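Local coordinates for uncharacterized protein SP1917 (Streptococcus pneumoniae, PDB 3C9P), which is of unknown function but belongs to the DUF2200 family of uncharacterized bacterial proteins, at residues L8-L20 against V49-F62. Sequence-based numbering, arbitrary orientation. Where two conformers were deposited one is given.
Sequences LYNMKFAAVYLAL and VLACLDRDVTYGDF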
ATOM      1  N   LEU A   8       7.439   8.476   9.563  1.00 11.16           N
ATOM      2  CA  LEU A   8       7.117   7.200   8.910  1.00 12.38           C
ATOM      3  C   LEU A   8       8.152   6.760   7.855  1.00 12.77           C
ATOM      4  O   LEU A   8       8.454   5.570   7.722  1.00 13.37           O
ATOM      5  CB  LEU A   8       5.736   7.287   8.249  1.00 12.24           C
ATOM      6  CG  LEU A   8       5.200   6.044   7.554  1.00 13.87           C
ATOM      7  CD1 LEU A   8       5.079   4.822   8.506  1.00 13.95           C
ATOM      8  CD2 LEU A   8       3.848   6.383   6.962  1.00 17.87           C
ATOM      9  N   TYR A   9       8.665   7.710   7.090  1.00 12.74           N
ATOM     10  CA  TYR A   9       9.557   7.381   5.979  1.00 13.03           C
ATOM     11  C   TYR A   9      10.807   6.641   6.446  1.00 13.09           C
ATOM     12  O   TYR A   9      11.399   5.896   5.677  1.00 14.09           O
ATOM     13  CB  TYR A   9       9.985   8.639   5.243  1.00 13.10           C
ATOM     14  CG  TYR A   9       8.875   9.488   4.661  1.00 12.11           C
ATOM     15  CD1 TYR A   9       7.555   9.001   4.536  1.00 12.39           C
ATOM     16  CD2 TYR A   9       9.155  10.780   4.197  1.00 13.19           C
ATOM     17  CE1 TYR A   9       6.561   9.778   4.006  1.00 10.14           C
ATOM     18  CE2 TYR A   9       8.158  11.571   3.643  1.00 13.11           C
ATOM     19  CZ  TYR A   9       6.862  11.059   3.568  1.00 13.96           C
ATOM     20  OH  TYR A   9       5.881  11.834   3.015  1.00 13.10           O
ATOM     21  N   ASN A  10      11.220   6.868   7.693  1.00 13.53           N
ATOM     22  CA  ASN A  10      12.457   6.309   8.187  1.00 14.11           C
ATOM     23  C   ASN A  10      12.252   5.083   9.049  1.00 13.94           C
ATOM     24  O   ASN A  10      13.228   4.509   9.526  1.00 14.53           O
ATOM     25  CB  ASN A  10      13.261   7.375   8.930  1.00 15.02           C
ATOM     26  CG  ASN A  10      13.534   8.583   8.054  1.00 19.21           C
ATOM     27  OD1 ASN A  10      13.890   8.436   6.880  1.00 19.04           O
ATOM     28  ND2 ASN A  10      13.310   9.787   8.601  1.00 21.83           N
HETATM   29  N   MSE A  11      10.994   4.692   9.264  1.00 12.64           N
HETATM   30  CA  MSE A  11      10.699   3.415   9.938  1.00 14.07           C
HETATM   31  C   MSE A  11      11.014   2.264   8.998  1.00 12.15           C
HETATM   32  O   MSE A  11      10.879   2.399   7.795  1.00 11.42           O
HETATM   33  CB  MSE A  11       9.256   3.371  10.414  1.00 12.71           C
HETATM   34  CG  MSE A  11       8.993   4.503  11.428  1.00 15.35           C
HETATM   35 SE   MSE A  11       7.161   4.360  12.080  1.00 23.32          SE
HETATM   36  CE  MSE A  11       6.939   6.205  12.767  1.00 18.50           C
ATOM     37  N   LYS A  12      11.485   1.147   9.551  1.00 11.81           N
ATOM     38  CA  LYS A  12      11.883   0.013   8.710  1.00 12.40           C
ATOM     39  C   LYS A  12      10.723  -0.565   7.907  1.00 11.28           C
ATOM     40  O   LYS A  12       9.647  -0.813   8.452  1.00 11.16           O
ATOM     41  CB  LYS A  12      12.573  -1.068   9.546  1.00 12.75           C
ATOM     42  CG  LYS A  12      13.859  -0.582  10.232  1.00 17.44           C
ATOM     43  CD  LYS A  12      14.924  -0.168   9.247  1.00 21.12           C
ATOM     44  CE  LYS A  12      16.267   0.250   9.953  1.00 22.87           C
ATOM     45  NZ  LYS A  12      16.418  -0.209  11.360  1.00 25.24           N
ATOM     46  N   PHE A  13      10.953  -0.782   6.606  1.00 11.35           N
ATOM     47  CA  PHE A  13       9.938  -1.389   5.748  1.00 10.92           C
ATOM     48  C   PHE A  13       9.318  -2.647   6.357  1.00 11.05           C
ATOM     49  O   PHE A  13       8.096  -2.794   6.392  1.00 11.53           O
ATOM     50  CB  PHE A  13      10.506  -1.739   4.356  1.00 10.93           C
ATOM     51  CG  PHE A  13       9.567  -2.567   3.541  1.00 11.63           C
ATOM     52  CD1 PHE A  13       8.451  -1.981   2.933  1.00 11.41           C
ATOM     53  CD2 PHE A  13       9.746  -3.954   3.441  1.00 12.15           C
ATOM     54  CE1 PHE A  13       7.547  -2.763   2.198  1.00 12.98           C
ATOM     55  CE2 PHE A  13       8.844  -4.729   2.743  1.00 11.42           C
ATOM     56  CZ  PHE A  13       7.735  -4.137   2.112  1.00 10.72           C
ATOM     57  N   ALA A  14      10.151  -3.564   6.829  1.00 10.33           N
ATOM     58  CA  ALA A  14       9.645  -4.891   7.145  1.00 10.97           C
ATOM     59  C   ALA A  14       8.601  -4.853   8.271  1.00 11.17           C
ATOM     60  O   ALA A  14       7.513  -5.384   8.118  1.00 11.01           O
ATOM     61  CB  ALA A  14      10.796  -5.881   7.427  1.00 10.02           C
ATOM     62  N   ALA A  15       8.918  -4.199   9.385  1.00 10.73           N
ATOM     63  CA  ALA A  15       7.957  -4.023  10.464  1.00 11.76           C
ATOM     64  C   ALA A  15       6.689  -3.293  10.066  1.00 11.87           C
ATOM     65  O   ALA A  15       5.585  -3.695  10.448  1.00 11.84           O
ATOM     66  CB  ALA A  15       8.607  -3.297  11.627  1.00 10.90           C
ATOM     67  N   VAL A  16       6.832  -2.193   9.332  1.00 11.62           N
ATOM     68  CA  VAL A  16       5.642  -1.458   8.869  1.00 11.46           C
ATOM     69  C   VAL A  16       4.742  -2.339   7.974  1.00 11.60           C
ATOM     70  O   VAL A  16       3.511  -2.367   8.149  1.00  9.57           O
ATOM     71  CB  VAL A  16       6.016  -0.114   8.156  1.00 11.55           C
ATOM     72  CG1 VAL A  16       4.731   0.617   7.670  1.00 10.85           C
ATOM     73  CG2 VAL A  16       6.812   0.807   9.145  1.00 11.05           C
ATOM     74  N   TYR A  17       5.354  -3.027   7.003  1.00 10.90           N
ATOM     75  CA  TYR A  17       4.608  -3.857   6.073  1.00 11.85           C
ATOM     76  C   TYR A  17       3.959  -5.048   6.768  1.00 11.70           C
ATOM     77  O   TYR A  17       2.782  -5.403   6.480  1.00 12.34           O
ATOM     78  CB  TYR A  17       5.533  -4.306   4.916  1.00 11.96           C
ATOM     79  CG  TYR A  17       4.814  -5.036   3.819  1.00 13.15           C
ATOM     80  CD1 TYR A  17       3.970  -4.345   2.929  1.00 13.21           C
ATOM     81  CD2 TYR A  17       4.980  -6.411   3.655  1.00 13.88           C
ATOM     82  CE1 TYR A  17       3.295  -5.017   1.918  1.00 13.96           C
ATOM     83  CE2 TYR A  17       4.315  -7.099   2.628  1.00 14.09           C
ATOM     84  CZ  TYR A  17       3.472  -6.386   1.779  1.00 13.56           C
ATOM     85  OH  TYR A  17       2.823  -7.044   0.780  1.00 13.00           O
ATOM     86  N   LEU A  18       4.693  -5.665   7.696  1.00 11.73           N
ATOM     87  CA  LEU A  18       4.119  -6.768   8.484  1.00 12.18           C
ATOM     88  C   LEU A  18       2.940  -6.339   9.376  1.00 12.58           C
ATOM     89  O   LEU A  18       1.988  -7.107   9.593  1.00 12.78           O
ATOM     90  CB  LEU A  18       5.192  -7.511   9.287  1.00 11.67           C
ATOM     91  CG  LEU A  18       6.235  -8.262   8.436  1.00 11.97           C
ATOM     92  CD1 LEU A  18       7.379  -8.703   9.340  1.00 14.13           C
ATOM     93  CD2 LEU A  18       5.617  -9.430   7.753  1.00 12.23           C
ATOM     94  N   ALA A  19       2.972  -5.103   9.860  1.00 13.19           N
ATOM     95  CA  ALA A  19       1.804  -4.557  10.569  1.00 13.71           C
ATOM     96  C   ALA A  19       0.574  -4.399   9.669  1.00 14.33           C
ATOM     97  O   ALA A  19      -0.547  -4.599  10.138  1.00 14.25           O
ATOM     98  CB  ALA A  19       2.166  -3.213  11.242  1.00 14.94           C
ATOM     99  N   LEU A  20       0.765  -4.013   8.398  1.00 14.80           N
ATOM    100  CA  LEU A  20      -0.345  -3.982   7.416  1.00 15.95           C
ATOM    101  C   LEU A  20      -0.976  -5.369   7.277  1.00 16.24           C
ATOM    102  O   LEU A  20      -2.201  -5.539   7.349  1.00 15.96           O
ATOM    103  CB  LEU A  20       0.140  -3.548   6.016  1.00 16.53           C
ATOM    104  CG  LEU A  20       0.559  -2.130   5.631  1.00 17.02           C
ATOM    105  CD1 LEU A  20       0.926  -2.117   4.158  1.00 17.54           C
ATOM    106  CD2 LEU A  20      -0.526  -1.105   5.924  1.00 19.01           C
ATOM    107  N   VAL A  49       8.785  -7.631  -3.234  1.00 15.55           N
ATOM    108  CA  VAL A  49       8.224  -7.180  -1.949  1.00 15.79           C
ATOM    109  C   VAL A  49       8.703  -8.095  -0.804  1.00 15.71           C
ATOM    110  O   VAL A  49       9.206  -7.617   0.230  1.00 15.16           O
ATOM    111  CB  VAL A  49       6.695  -7.142  -2.000  1.00 15.95           C
ATOM    112  CG1 VAL A  49       6.108  -6.754  -0.627  1.00 17.52           C
ATOM    113  CG2 VAL A  49       6.199  -6.169  -3.132  1.00 16.04           C
ATOM    114  N   LEU A  50       8.605  -9.410  -1.018  1.00 15.40           N
ATOM    115  CA  LEU A  50       9.036 -10.384  -0.020  1.00 16.00           C
ATOM    116  C   LEU A  50      10.536 -10.325   0.254  1.00 16.35           C
ATOM    117  O   LEU A  50      10.962 -10.495   1.394  1.00 16.16           O
ATOM    118  CB  LEU A  50       8.609 -11.808  -0.444  1.00 15.82           C
ATOM    119  CG  LEU A  50       7.090 -12.017  -0.457  1.00 18.00           C
ATOM    120  CD1 LEU A  50       6.776 -13.443  -0.792  1.00 19.61           C
ATOM    121  CD2 LEU A  50       6.435 -11.625   0.880  1.00 21.41           C
ATOM    122  N   ALA A  51      11.338 -10.073  -0.782  1.00 16.11           N
ATOM    123  CA  ALA A  51      12.794  -9.958  -0.601  1.00 16.18           C
ATOM    124  C   ALA A  51      13.130  -8.794   0.346  1.00 16.42           C
ATOM    125  O   ALA A  51      14.057  -8.898   1.165  1.00 15.33           O
ATOM    126  CB  ALA A  51      13.511  -9.805  -1.967  1.00 16.60           C
ATOM    127  N   CYS A  52      12.345  -7.712   0.265  1.00 16.55           N
ATOM    128  CA  CYS A  52      12.553  -6.528   1.109  1.00 17.52           C
ATOM    129  C   CYS A  52      12.347  -6.785   2.604  1.00 17.36           C
ATOM    130  O   CYS A  52      12.829  -6.020   3.440  1.00 16.56           O
ATOM    131  CB  CYS A  52      11.648  -5.374   0.677  1.00 17.68           C
ATOM    132  SG  CYS A  52      12.065  -4.669  -0.943  1.00 22.44           S
ATOM    133  N   LEU A  53      11.621  -7.850   2.940  1.00 17.05           N
ATOM    134  CA  LEU A  53      11.460  -8.242   4.331  1.00 17.25           C
ATOM    135  C   LEU A  53      12.801  -8.630   4.949  1.00 17.87           C
ATOM    136  O   LEU A  53      12.961  -8.565   6.169  1.00 17.81           O
ATOM    137  CB  LEU A  53      10.478  -9.413   4.466  1.00 16.49           C
ATOM    138  CG  LEU A  53       9.028  -9.108   4.086  1.00 16.78           C
ATOM    139  CD1 LEU A  53       8.212 -10.383   4.209  1.00 13.54           C
ATOM    140  CD2 LEU A  53       8.490  -7.958   4.972  1.00 12.52           C
ATOM    141  N   ASP A  54      13.755  -9.064   4.125  1.00 17.90           N
ATOM    142  CA  ASP A  54      15.077  -9.474   4.654  1.00 19.26           C
ATOM    143  C   ASP A  54      16.138  -8.382   4.456  1.00 20.40           C
ATOM    144  O   ASP A  54      17.345  -8.635   4.541  1.00 21.50           O
ATOM    145  CB  ASP A  54      15.519 -10.793   4.013  1.00 19.71           C
ATOM    146  CG  ASP A  54      16.744 -11.391   4.700  1.00 20.45           C
ATOM    147  OD1 ASP A  54      16.769 -11.448   5.942  1.00 21.94           O
ATOM    148  OD2 ASP A  54      17.680 -11.801   3.993  1.00 22.54           O
ATOM    149  N   ARG A  55      15.681  -7.160   4.198  1.00 20.45           N
ATOM    150  CA  ARG A  55      16.556  -6.009   4.034  1.00 21.91           C
ATOM    151  C   ARG A  55      16.217  -4.951   5.088  1.00 20.61           C
ATOM    152  O   ARG A  55      15.125  -4.972   5.678  1.00 20.07           O
ATOM    153  CB  ARG A  55      16.434  -5.457   2.605  1.00 21.60           C
ATOM    154  CG  ARG A  55      17.043  -6.400   1.556  1.00 24.39           C
ATOM    155  CD  ARG A  55      16.979  -5.871   0.112  1.00 26.83           C
ATOM    156  NE  ARG A  55      18.151  -5.066  -0.279  1.00 35.44           N
ATOM    157  CZ  ARG A  55      18.104  -3.792  -0.681  1.00 39.65           C
ATOM    158  NH1 ARG A  55      16.937  -3.142  -0.760  1.00 41.43           N
ATOM    159  NH2 ARG A  55      19.228  -3.157  -1.014  1.00 40.68           N
ATOM    160  N   ASP A  56      17.161  -4.051   5.338  1.00 20.24           N
ATOM    161  CA  ASP A  56      16.902  -3.018   6.349  0.50 20.18           C
ATOM    162  C   ASP A  56      16.405  -1.714   5.736  1.00 20.15           C
ATOM    163  O   ASP A  56      16.366  -0.658   6.391  1.00 21.53           O
ATOM    164  CB  ASP A  56      18.096  -2.821   7.279  0.50 20.31           C
ATOM    165  CG  ASP A  56      18.191  -3.909   8.328  0.50 21.47           C
ATOM    166  OD1 ASP A  56      17.250  -4.040   9.171  0.50 23.06           O
ATOM    167  OD2 ASP A  56      19.213  -4.628   8.310  0.50 23.23           O
ATOM    168  N   VAL A  57      15.925  -1.807   4.499  1.00 17.99           N
ATOM    169  CA  VAL A  57      15.350  -0.669   3.774  1.00 16.60           C
ATOM    170  C   VAL A  57      14.233  -0.005   4.598  1.00 15.42           C
ATOM    171  O   VAL A  57      13.504  -0.686   5.320  1.00 15.73           O
ATOM    172  CB  VAL A  57      14.819  -1.132   2.380  1.00 16.55           C
ATOM    173  CG1 VAL A  57      13.684  -2.115   2.529  1.00 16.12           C
ATOM    174  CG2 VAL A  57      14.401   0.054   1.475  1.00 17.27           C
ATOM    175  N   THR A  58      14.125   1.318   4.505  1.00 13.50           N
ATOM    176  CA  THR A  58      13.056   2.040   5.188  1.00 12.82           C
ATOM    177  C   THR A  58      11.788   1.985   4.375  1.00 12.87           C
ATOM    178  O   THR A  58      11.812   1.738   3.149  1.00 11.85           O
ATOM    179  CB  THR A  58      13.391   3.519   5.447  1.00 12.43           C
ATOM    180  OG1 THR A  58      13.490   4.219   4.197  1.00 11.34           O
ATOM    181  CG2 THR A  58      14.711   3.655   6.278  1.00 11.97           C
ATOM    182  N   TYR A  59      10.675   2.202   5.060  1.00 12.32           N
ATOM    183  CA  TYR A  59       9.376   2.267   4.393  1.00 12.23           C
ATOM    184  C   TYR A  59       9.384   3.343   3.313  1.00 12.59           C
ATOM    185  O   TYR A  59       8.892   3.121   2.192  1.00 12.93           O
ATOM    186  CB  TYR A  59       8.261   2.532   5.429  1.00 12.67           C
ATOM    187  CG  TYR A  59       6.877   2.087   4.977  1.00 12.87           C
ATOM    188  CD1 TYR A  59       6.617   0.748   4.650  1.00 13.60           C
ATOM    189  CD2 TYR A  59       5.826   3.010   4.900  1.00 13.36           C
ATOM    190  CE1 TYR A  59       5.325   0.327   4.259  1.00 13.29           C
ATOM    191  CE2 TYR A  59       4.554   2.616   4.478  1.00 10.52           C
ATOM    192  CZ  TYR A  59       4.311   1.283   4.169  1.00 13.79           C
ATOM    193  OH  TYR A  59       3.064   0.908   3.757  1.00 14.06           O
ATOM    194  N   GLY A  60       9.981   4.495   3.625  1.00 12.07           N
ATOM    195  CA  GLY A  60      10.047   5.581   2.646  1.00 12.54           C
ATOM    196  C   GLY A  60      10.854   5.160   1.420  1.00 13.19           C
ATOM    197  O   GLY A  60      10.464   5.422   0.273  1.00 12.66           O
ATOM    198  N   ASP A  61      11.987   4.519   1.660  1.00 13.00           N
ATOM    199  CA  ASP A  61      12.861   4.126   0.556  1.00 13.42           C
ATOM    200  C   ASP A  61      12.249   3.027  -0.338  1.00 13.15           C
ATOM    201  O   ASP A  61      12.523   2.990  -1.546  1.00 12.57           O
ATOM    202  CB  ASP A  61      14.219   3.726   1.081  1.00 13.27           C
ATOM    203  CG  ASP A  61      15.134   4.933   1.336  1.00 16.40           C
ATOM    204  OD1 ASP A  61      14.801   6.090   0.945  1.00 17.31           O
ATOM    205  OD2 ASP A  61      16.207   4.713   1.923  1.00 17.65           O
ATOM    206  N   PHE A  62      11.424   2.159   0.247  1.00 12.54           N
ATOM    207  CA  PHE A  62      10.605   1.199  -0.529  1.00 11.80           C
ATOM    208  C   PHE A  62       9.713   1.909  -1.566  1.00 12.30           C
ATOM    209  O   PHE A  62       9.731   1.575  -2.761  1.00 11.17           O
ATOM    210  CB  PHE A  62       9.761   0.337   0.420  1.00 11.90           C
ATOM    211  CG  PHE A  62       8.870  -0.650  -0.280  1.00 12.44           C
ATOM    212  CD1 PHE A  62       9.358  -1.887  -0.685  1.00 14.19           C
ATOM    213  CD2 PHE A  62       7.552  -0.338  -0.536  1.00 12.89           C
ATOM    214  CE1 PHE A  62       8.518  -2.818  -1.326  1.00 12.17           C
ATOM    215  CE2 PHE A  62       6.700  -1.265  -1.189  1.00 14.09           C
ATOM    216  CZ  PHE A  62       7.200  -2.501  -1.570  1.00 12.93           C
TER
HETATM  217  O   HOH W   1      13.979   6.813   4.629  1.00 17.98           O
HETATM  218  O   HOH W   2      13.166  -3.252   6.222  1.00 16.04           O
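F13, in the first turn of helix 13-26, fits as a knob among V49, C52, Y59 and F62. F13 CB meets V57 O at 3.3 Å and V57 CG1 beyond it. CG lies anti to the backbone N (chi1 170°), which carries the ring in between the two short helices of 49-62. CD1 and CE1 then lie against F62 in an offset stack, the F13 and F62 ring centroids 4.2 Å apart. F13 CE2 meets C52 CB at 3.5 Å and also reaches L53 CD2. CZ, the tip, still lies against F62 CE1 and reaches V49 CG1 less closely. Y17 CB lies over the rim of the face opposite F62.

A second fit is made by V16, whose CG1 sits over the centre of the Y59 ring, 3.4 Å from its centroid, as a CH-pi contact.

Three backbone bonds tie the starts of helices 13-26 and 59-64. Y59 N gives a nearly straight bond to M11 O (2.7 Å), F13 N bonds V57 O (2.9 Å) and G60 N bonds Y9 O (2.9 Å). K12 and T58, the two N-cap residues, form a single bridge.

Helix 31-42 packs on Y17 and F62, helix 91-107 on Y9 and L20. The contact joins helix 13-26 to helices 46-52 and 59-64.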